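Local coordinates for serine protease pet (PDB 4OM9), which cleaves proteins as a secreted serine protease autotransporter enterotoxin of enteroaggregative Escherichia coli, with the host cytoskeletal protein alpha-fodrin a probable target, at residues P48-A53 against G211-D216; I146-G151 against D220-L225; E602-A607 against L672-S677. All blocks are in the same frame, centred on the assembly; numbering follows the deposited sequence.

Contact 1 of 3, residues P48-A53 against G211-D216; sequences PDFSSA and GVYVFD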
# COMPACT_ATOMS: atom_id res chain seq x y z
N PRO A 48 3.69 19.62 -10.96
CA PRO A 48 4.22 20.53 -9.93
C PRO A 48 3.77 20.14 -8.54
O PRO A 48 2.78 19.42 -8.37
CB PRO A 48 3.64 21.90 -10.31
CG PRO A 48 3.26 21.76 -11.78
CD PRO A 48 2.87 20.32 -11.96
N ASP A 49 4.51 20.61 -7.53
CA ASP A 49 4.02 20.58 -6.16
C ASP A 49 3.37 21.93 -5.92
O ASP A 49 4.04 22.96 -5.87
CB ASP A 49 5.15 20.31 -5.17
CG ASP A 49 4.67 20.21 -3.72
OD1 ASP A 49 3.72 20.93 -3.33
OD2 ASP A 49 5.24 19.40 -2.96
N PHE A 50 2.06 21.93 -5.78
CA PHE A 50 1.34 23.16 -5.52
C PHE A 50 1.16 23.53 -4.04
O PHE A 50 0.34 24.40 -3.72
CB PHE A 50 -0.03 23.11 -6.18
CG PHE A 50 0.03 22.97 -7.66
CD1 PHE A 50 0.65 23.94 -8.44
CD2 PHE A 50 -0.55 21.87 -8.30
CE1 PHE A 50 0.70 23.82 -9.81
CE2 PHE A 50 -0.51 21.75 -9.68
CZ PHE A 50 0.11 22.72 -10.44
N SER A 51 1.91 22.91 -3.14
CA SER A 51 1.65 23.19 -1.72
C SER A 51 2.16 24.58 -1.25
O SER A 51 1.85 24.98 -0.15
CB SER A 51 2.24 22.09 -0.84
OG SER A 51 3.61 21.89 -1.11
N SER A 52 2.88 25.32 -2.08
CA SER A 52 3.29 26.69 -1.69
C SER A 52 2.16 27.72 -1.86
O SER A 52 2.24 28.86 -1.36
CB SER A 52 4.52 27.14 -2.48
OG SER A 52 5.56 26.19 -2.36
N ALA A 53 1.10 27.32 -2.56
CA ALA A 53 -0.08 28.17 -2.74
C ALA A 53 -0.84 28.35 -1.42
O ALA A 53 -0.97 27.41 -0.64
CB ALA A 53 -1.02 27.58 -3.83
N GLY A 211 -0.08 32.24 -8.13
CA GLY A 211 1.23 31.97 -8.68
C GLY A 211 1.21 31.18 -10.00
O GLY A 211 0.36 30.32 -10.22
N VAL A 212 2.15 31.52 -10.88
CA VAL A 212 2.25 30.96 -12.20
C VAL A 212 3.58 30.21 -12.26
O VAL A 212 4.62 30.75 -11.88
CB VAL A 212 2.18 32.07 -13.28
CG1 VAL A 212 2.47 31.51 -14.67
CG2 VAL A 212 0.82 32.79 -13.24
N TYR A 213 3.56 28.97 -12.73
CA TYR A 213 4.74 28.11 -12.64
C TYR A 213 5.28 27.73 -14.00
O TYR A 213 4.54 27.59 -14.98
CB TYR A 213 4.44 26.83 -11.84
CG TYR A 213 4.12 27.06 -10.39
CD1 TYR A 213 2.83 27.41 -10.00
CD2 TYR A 213 5.09 26.91 -9.40
CE1 TYR A 213 2.51 27.62 -8.67
CE2 TYR A 213 4.78 27.12 -8.05
CZ TYR A 213 3.49 27.48 -7.71
OH TYR A 213 3.14 27.70 -6.40
N VAL A 214 6.57 27.49 -14.04
CA VAL A 214 7.21 27.22 -15.30
C VAL A 214 8.41 26.32 -14.98
O VAL A 214 8.91 26.34 -13.87
CB VAL A 214 7.55 28.58 -15.97
CG1 VAL A 214 9.00 28.73 -16.27
CG2 VAL A 214 6.66 28.80 -17.18
N PHE A 215 8.81 25.46 -15.91
CA PHE A 215 9.69 24.36 -15.54
C PHE A 215 11.07 24.45 -16.18
O PHE A 215 11.21 24.44 -17.41
CB PHE A 215 9.02 23.03 -15.91
CG PHE A 215 9.85 21.81 -15.61
CD1 PHE A 215 9.84 21.24 -14.34
CD2 PHE A 215 10.60 21.20 -16.60
CE1 PHE A 215 10.59 20.11 -14.05
CE2 PHE A 215 11.35 20.06 -16.33
CZ PHE A 215 11.34 19.51 -15.04
N ASP A 216 12.08 24.52 -15.33
CA ASP A 216 13.48 24.65 -15.72
C ASP A 216 14.01 23.33 -16.27
O ASP A 216 14.05 22.33 -15.55
CB ASP A 216 14.29 25.11 -14.49
CG ASP A 216 15.75 25.44 -14.80
OD1 ASP A 216 16.38 24.75 -15.64
OD2 ASP A 216 16.27 26.38 -14.15
O HOH W 1 3.68 25.40 -4.82
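Phe-50 and Tyr-213 form an edge-to-face aromatic pair that illustrates how a loop meets a strand through a pair of rings and a shared water. The edge of Phe-50 is turned toward the face of Tyr-213, with planes at 74° and centroids 5.8 Å apart; the nearest carbons, Phe-50 CD1 and Tyr-213 CE1, are 4.1 Å from each other. Tyr-213 carries its ring off the strand with CG anti to its own carbonyl carbon (chi1 -65°), which sends the phenol across toward the loop. On the loop's own side, Pro-48 CB lies over one face of the Phe-50 ring, toward its rim, 3.5 Å above the ring plane. This aromatic end is the compact part of the contact.

At the phenol end the packing is looser, and water takes over. Tyr-213 OH stands 4.2 Å from Ser-52 CB, but a bound water bridges the parts: it hydrogen-bonds to Tyr-213 OH at 2.8 Å, donates to Asp-49 O at 2.7 Å and accepts from Ser-52 N at 2.9 Å. Farther out, the exposed Asp-49 closes an Asx turn, its OD1 taking the Ser-51 N-H at 2.7 Å, and a type I turn runs from Phe-50 to Ala-53.

Strand 211-216 follows a Gly-Asp-Ser-Gly sequence, which in this protease clan usually bears the nucleophile. Around the contact, Phe-50 also packs on Phe-148 and Val-150 of strand 143-151, Tyr-213 touches Trp-222 of strand 221-232, and Ser-52 joins strand 60-63 through a backbone bond to Ser-61.

Contact 2 of 3, residues I146-G151 against D220-L225; sequences IGFRVG and DKWVLL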
# COMPACT_ATOMS: atom_id res chain seq x y z
N ILE A 146 5.36 25.92 -21.53
CA ILE A 146 4.12 25.42 -20.97
C ILE A 146 4.21 25.54 -19.46
O ILE A 146 5.29 25.40 -18.89
CB ILE A 146 3.87 23.93 -21.34
CG1 ILE A 146 3.95 23.71 -22.86
CG2 ILE A 146 2.53 23.44 -20.80
CD1 ILE A 146 2.96 24.52 -23.67
N GLY A 147 3.10 25.82 -18.81
CA GLY A 147 3.12 25.92 -17.38
C GLY A 147 1.77 25.73 -16.75
O GLY A 147 0.77 25.55 -17.44
N PHE A 148 1.75 25.80 -15.42
CA PHE A 148 0.56 25.56 -14.63
C PHE A 148 0.30 26.74 -13.72
O PHE A 148 1.23 27.37 -13.22
CB PHE A 148 0.71 24.30 -13.76
CG PHE A 148 0.67 23.01 -14.52
CD1 PHE A 148 -0.54 22.42 -14.86
CD2 PHE A 148 1.85 22.34 -14.85
CE1 PHE A 148 -0.58 21.19 -15.57
CE2 PHE A 148 1.83 21.12 -15.54
CZ PHE A 148 0.61 20.55 -15.90
N ARG A 149 -0.97 26.99 -13.46
CA ARG A 149 -1.34 28.00 -12.50
C ARG A 149 -2.46 27.48 -11.65
O ARG A 149 -3.35 26.80 -12.13
CB ARG A 149 -1.77 29.28 -13.20
CG ARG A 149 -2.02 30.41 -12.25
CD ARG A 149 -3.17 31.25 -12.73
NE ARG A 149 -4.40 30.65 -12.24
CZ ARG A 149 -5.36 30.18 -13.03
NH1 ARG A 149 -5.24 30.29 -14.34
NH2 ARG A 149 -6.44 29.65 -12.49
N VAL A 150 -2.44 27.83 -10.38
CA VAL A 150 -3.40 27.32 -9.44
C VAL A 150 -4.03 28.48 -8.67
O VAL A 150 -3.32 29.37 -8.20
CB VAL A 150 -2.70 26.32 -8.52
CG1 VAL A 150 -3.20 26.40 -7.11
CG2 VAL A 150 -2.74 24.95 -9.12
N GLY A 151 -5.36 28.49 -8.57
CA GLY A 151 -6.04 29.49 -7.76
C GLY A 151 -7.50 29.15 -7.52
O GLY A 151 -7.99 28.10 -7.98
N ASP A 220 15.74 20.70 -13.76
CA ASP A 220 14.62 19.78 -13.57
C ASP A 220 13.81 20.14 -12.33
O ASP A 220 13.73 19.37 -11.37
CB ASP A 220 15.13 18.34 -13.50
CG ASP A 220 16.01 17.98 -14.69
OD1 ASP A 220 15.47 17.77 -15.81
OD2 ASP A 220 17.25 17.93 -14.51
N LYS A 221 13.21 21.33 -12.37
CA LYS A 221 12.43 21.82 -11.25
C LYS A 221 11.41 22.87 -11.68
O LYS A 221 11.67 23.67 -12.57
CB LYS A 221 13.35 22.41 -10.19
CG LYS A 221 14.24 23.53 -10.71
CD LYS A 221 14.88 24.30 -9.56
CE LYS A 221 15.68 25.50 -10.08
NZ LYS A 221 16.26 26.29 -8.94
N TRP A 222 10.27 22.88 -11.02
CA TRP A 222 9.28 23.93 -11.22
C TRP A 222 9.67 25.22 -10.50
O TRP A 222 10.12 25.23 -9.34
CB TRP A 222 7.90 23.46 -10.75
CG TRP A 222 7.33 22.44 -11.67
CD1 TRP A 222 7.39 21.10 -11.53
CD2 TRP A 222 6.63 22.69 -12.89
NE1 TRP A 222 6.76 20.48 -12.58
CE2 TRP A 222 6.28 21.44 -13.44
CE3 TRP A 222 6.25 23.86 -13.57
CZ2 TRP A 222 5.58 21.31 -14.63
CZ3 TRP A 222 5.56 23.74 -14.75
CH2 TRP A 222 5.23 22.46 -15.28
N VAL A 223 9.47 26.32 -11.20
CA VAL A 223 9.98 27.59 -10.79
C VAL A 223 8.81 28.54 -10.79
O VAL A 223 7.94 28.44 -11.64
CB VAL A 223 11.11 28.04 -11.77
CG1 VAL A 223 11.16 29.55 -11.97
CG2 VAL A 223 12.44 27.46 -11.32
N LEU A 224 8.76 29.45 -9.82
CA LEU A 224 7.71 30.45 -9.81
C LEU A 224 7.98 31.52 -10.87
O LEU A 224 8.88 32.34 -10.69
CB LEU A 224 7.63 31.11 -8.44
CG LEU A 224 6.48 32.07 -8.20
CD1 LEU A 224 5.15 31.32 -8.15
CD2 LEU A 224 6.75 32.83 -6.90
N LEU A 225 7.21 31.52 -11.96
CA LEU A 225 7.39 32.52 -13.04
C LEU A 225 7.04 33.92 -12.57
O LEU A 225 7.74 34.90 -12.86
CB LEU A 225 6.52 32.18 -14.26
CG LEU A 225 6.55 33.23 -15.39
CD1 LEU A 225 7.73 32.98 -16.32
CD2 LEU A 225 5.25 33.27 -16.22
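Phe-148 and Trp-222 touch although a strand separates their backbones, an example of large rings meeting across an intervening strand. The aromatic contact comes first. Trp-222 brings the far end of its six-membered ring to the CD2-CE2 edge of Phe-148: CH2 lies 3.4 Å from Phe-148 CD2 and 3.7 Å from Phe-148 CE2, while CZ2 comes up in plane at the same edge. With planes at 63° and centroids 5.5 Å apart, the rings are steeply inclined to each other. In Trp-222, CG lies anti to the carbonyl carbon (chi1 -71°), which swings the indole toward strand 146-151.

Aliphatic contact is slighter. Gly-147 CA approaches the indole edge at Trp-222 CZ3, 4.2 Å away.

Hydrogen bonding belongs to the surroundings. Trp-222 NE1 donates to Pro-46 O, which helps fix the rotation of the indole, and the intervening strand 211-216 bonds to both partners' strands, through Tyr-213 to Phe-148 and through Val-214 to Val-223. The segment axes stay 9.2 Å apart at 69°, as the strong twist of a chymotrypsin-like barrel would produce.

Across these two segments, then, cohesion rests on dispersion and ring shape, with the one polar atom of the indole satisfied by a loop.

Contact 3 of 3, residues E602-A607 against L672-S677; sequences EGNIQA and LNTVSS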
# COMPACT_ATOMS: atom_id res chain seq x y z
N GLU A 602 3.60 -10.03 4.21
CA GLU A 602 4.61 -11.05 4.29
C GLU A 602 5.21 -11.16 5.70
O GLU A 602 5.78 -10.21 6.26
CB GLU A 602 5.71 -10.77 3.28
CG GLU A 602 6.98 -11.56 3.43
CD GLU A 602 7.77 -11.65 2.12
OE1 GLU A 602 7.66 -10.72 1.29
OE2 GLU A 602 8.47 -12.67 1.93
N GLY A 603 5.07 -12.35 6.26
CA GLY A 603 5.73 -12.73 7.49
C GLY A 603 5.01 -13.92 8.10
O GLY A 603 4.00 -14.39 7.56
N ASN A 604 5.50 -14.42 9.23
CA ASN A 604 4.90 -15.60 9.85
C ASN A 604 3.77 -15.31 10.83
O ASN A 604 3.88 -14.44 11.67
CB ASN A 604 5.97 -16.45 10.54
CG ASN A 604 6.80 -17.22 9.55
OD1 ASN A 604 6.35 -17.41 8.41
ND2 ASN A 604 8.00 -17.65 9.94
N ILE A 605 2.68 -16.05 10.71
CA ILE A 605 1.55 -15.84 11.60
C ILE A 605 1.44 -16.94 12.65
O ILE A 605 1.47 -18.12 12.32
CB ILE A 605 0.23 -15.78 10.81
CG1 ILE A 605 0.27 -14.68 9.74
CG2 ILE A 605 -0.94 -15.57 11.76
CD1 ILE A 605 -1.03 -14.59 8.95
N GLN A 606 1.36 -16.55 13.92
CA GLN A 606 0.97 -17.46 15.00
C GLN A 606 -0.42 -17.05 15.46
O GLN A 606 -0.66 -15.89 15.77
CB GLN A 606 1.97 -17.42 16.17
CG GLN A 606 3.43 -17.74 15.82
CD GLN A 606 4.14 -16.60 15.09
OE1 GLN A 606 4.05 -15.42 15.47
NE2 GLN A 606 4.86 -16.95 14.02
N ALA A 607 -1.36 -18.00 15.47
CA ALA A 607 -2.74 -17.66 15.80
C ALA A 607 -3.31 -18.57 16.86
O ALA A 607 -3.12 -19.79 16.83
CB ALA A 607 -3.62 -17.69 14.55
N LEU A 672 2.50 -20.15 0.89
CA LEU A 672 3.00 -20.68 2.13
C LEU A 672 4.40 -21.26 1.93
O LEU A 672 4.55 -22.44 1.62
CB LEU A 672 2.05 -21.73 2.68
CG LEU A 672 0.63 -21.18 2.85
CD1 LEU A 672 -0.30 -22.23 3.46
CD2 LEU A 672 0.63 -19.90 3.67
N ASN A 673 5.41 -20.40 2.10
CA ASN A 673 6.80 -20.83 1.98
C ASN A 673 7.48 -20.96 3.34
O ASN A 673 8.71 -21.01 3.44
CB ASN A 673 7.60 -19.88 1.07
CG ASN A 673 7.65 -18.44 1.58
OD1 ASN A 673 7.20 -18.13 2.68
ND2 ASN A 673 8.22 -17.56 0.78
N THR A 674 6.66 -21.02 4.39
CA THR A 674 7.12 -21.31 5.74
C THR A 674 6.20 -22.40 6.30
O THR A 674 5.01 -22.41 6.00
CB THR A 674 7.10 -20.04 6.64
OG1 THR A 674 8.31 -19.30 6.46
CG2 THR A 674 6.97 -20.41 8.10
N VAL A 675 6.76 -23.30 7.10
CA VAL A 675 6.03 -24.47 7.59
C VAL A 675 4.74 -24.10 8.32
O VAL A 675 4.77 -23.32 9.26
CB VAL A 675 6.90 -25.33 8.53
CG1 VAL A 675 6.09 -26.47 9.12
CG2 VAL A 675 8.13 -25.85 7.79
N SER A 676 3.63 -24.68 7.90
CA SER A 676 2.33 -24.38 8.49
C SER A 676 1.78 -25.54 9.32
O SER A 676 1.82 -26.71 8.91
CB SER A 676 1.32 -24.00 7.41
OG SER A 676 1.54 -22.68 6.96
N SER A 677 1.25 -25.20 10.49
CA SER A 677 0.71 -26.18 11.40
C SER A 677 -0.66 -25.73 11.93
O SER A 677 -0.77 -24.77 12.68
CB SER A 677 1.69 -26.43 12.55
OG SER A 677 1.02 -26.46 13.79
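Asn-604 OD1, the polar atom on which this contact turns, takes a weak hydrogen bond from Gly-654 N and lies against the side chain of Thr-674. From the other segment, Thr-674 approaches with its whole branched end: CG2 is 3.1 Å from Asn-604 OD1, while CB and OG1 are each 3.3 Å from that same oxygen. The methyl also lies 3.5 Å from Asn-604 ND2, and therefore touches both arms of the amide.

The two side chains reach out from opposite directions. Thr-674 sets CG2 anti to its backbone N and OG1 anti to its carbonyl carbon (chi1 -84°), an arrangement that turns both branches to the amide; OG1 also makes a weak bond to Asn-673 O, 3.5 Å away. The contact is small and lies at the surface, where polar side chains from different coils of the solenoid can meet.

It marks a corner of the right-handed beta-helix expected of autotransporter passenger domains. The chain bends at Gly-603, and strand 604-607 pairs with 585-589 on one side and 655-658 on the other; strand 676-679 comes next. Inside, Ile-605 and Leu-672 both pack on Phe-651 of strand 649-652.

How the contacts relate
Contacts 1 and 2 lie in the protease domain with centres only 4 Å apart, while contact 3 is about 48 and 50 Å from their centres, across the middle of the chain in the beta-helical stalk. Along the chain, the segments of contacts 1 and 2 alternate, in the order 48-53, 146-151, 211-216 and 220-225; contact 3 opens only after both have closed. The first two share one antiparallel sheet, where a probable hydrogen bond of 2.7 Å joins Val-212 O to Leu-225 N. Contacts 1 and 2 thus interleave distant parts of the protease chain, whereas contact 3 joins coils along the stalk, consistent with a compact catalytic head carried on an elongated solenoid.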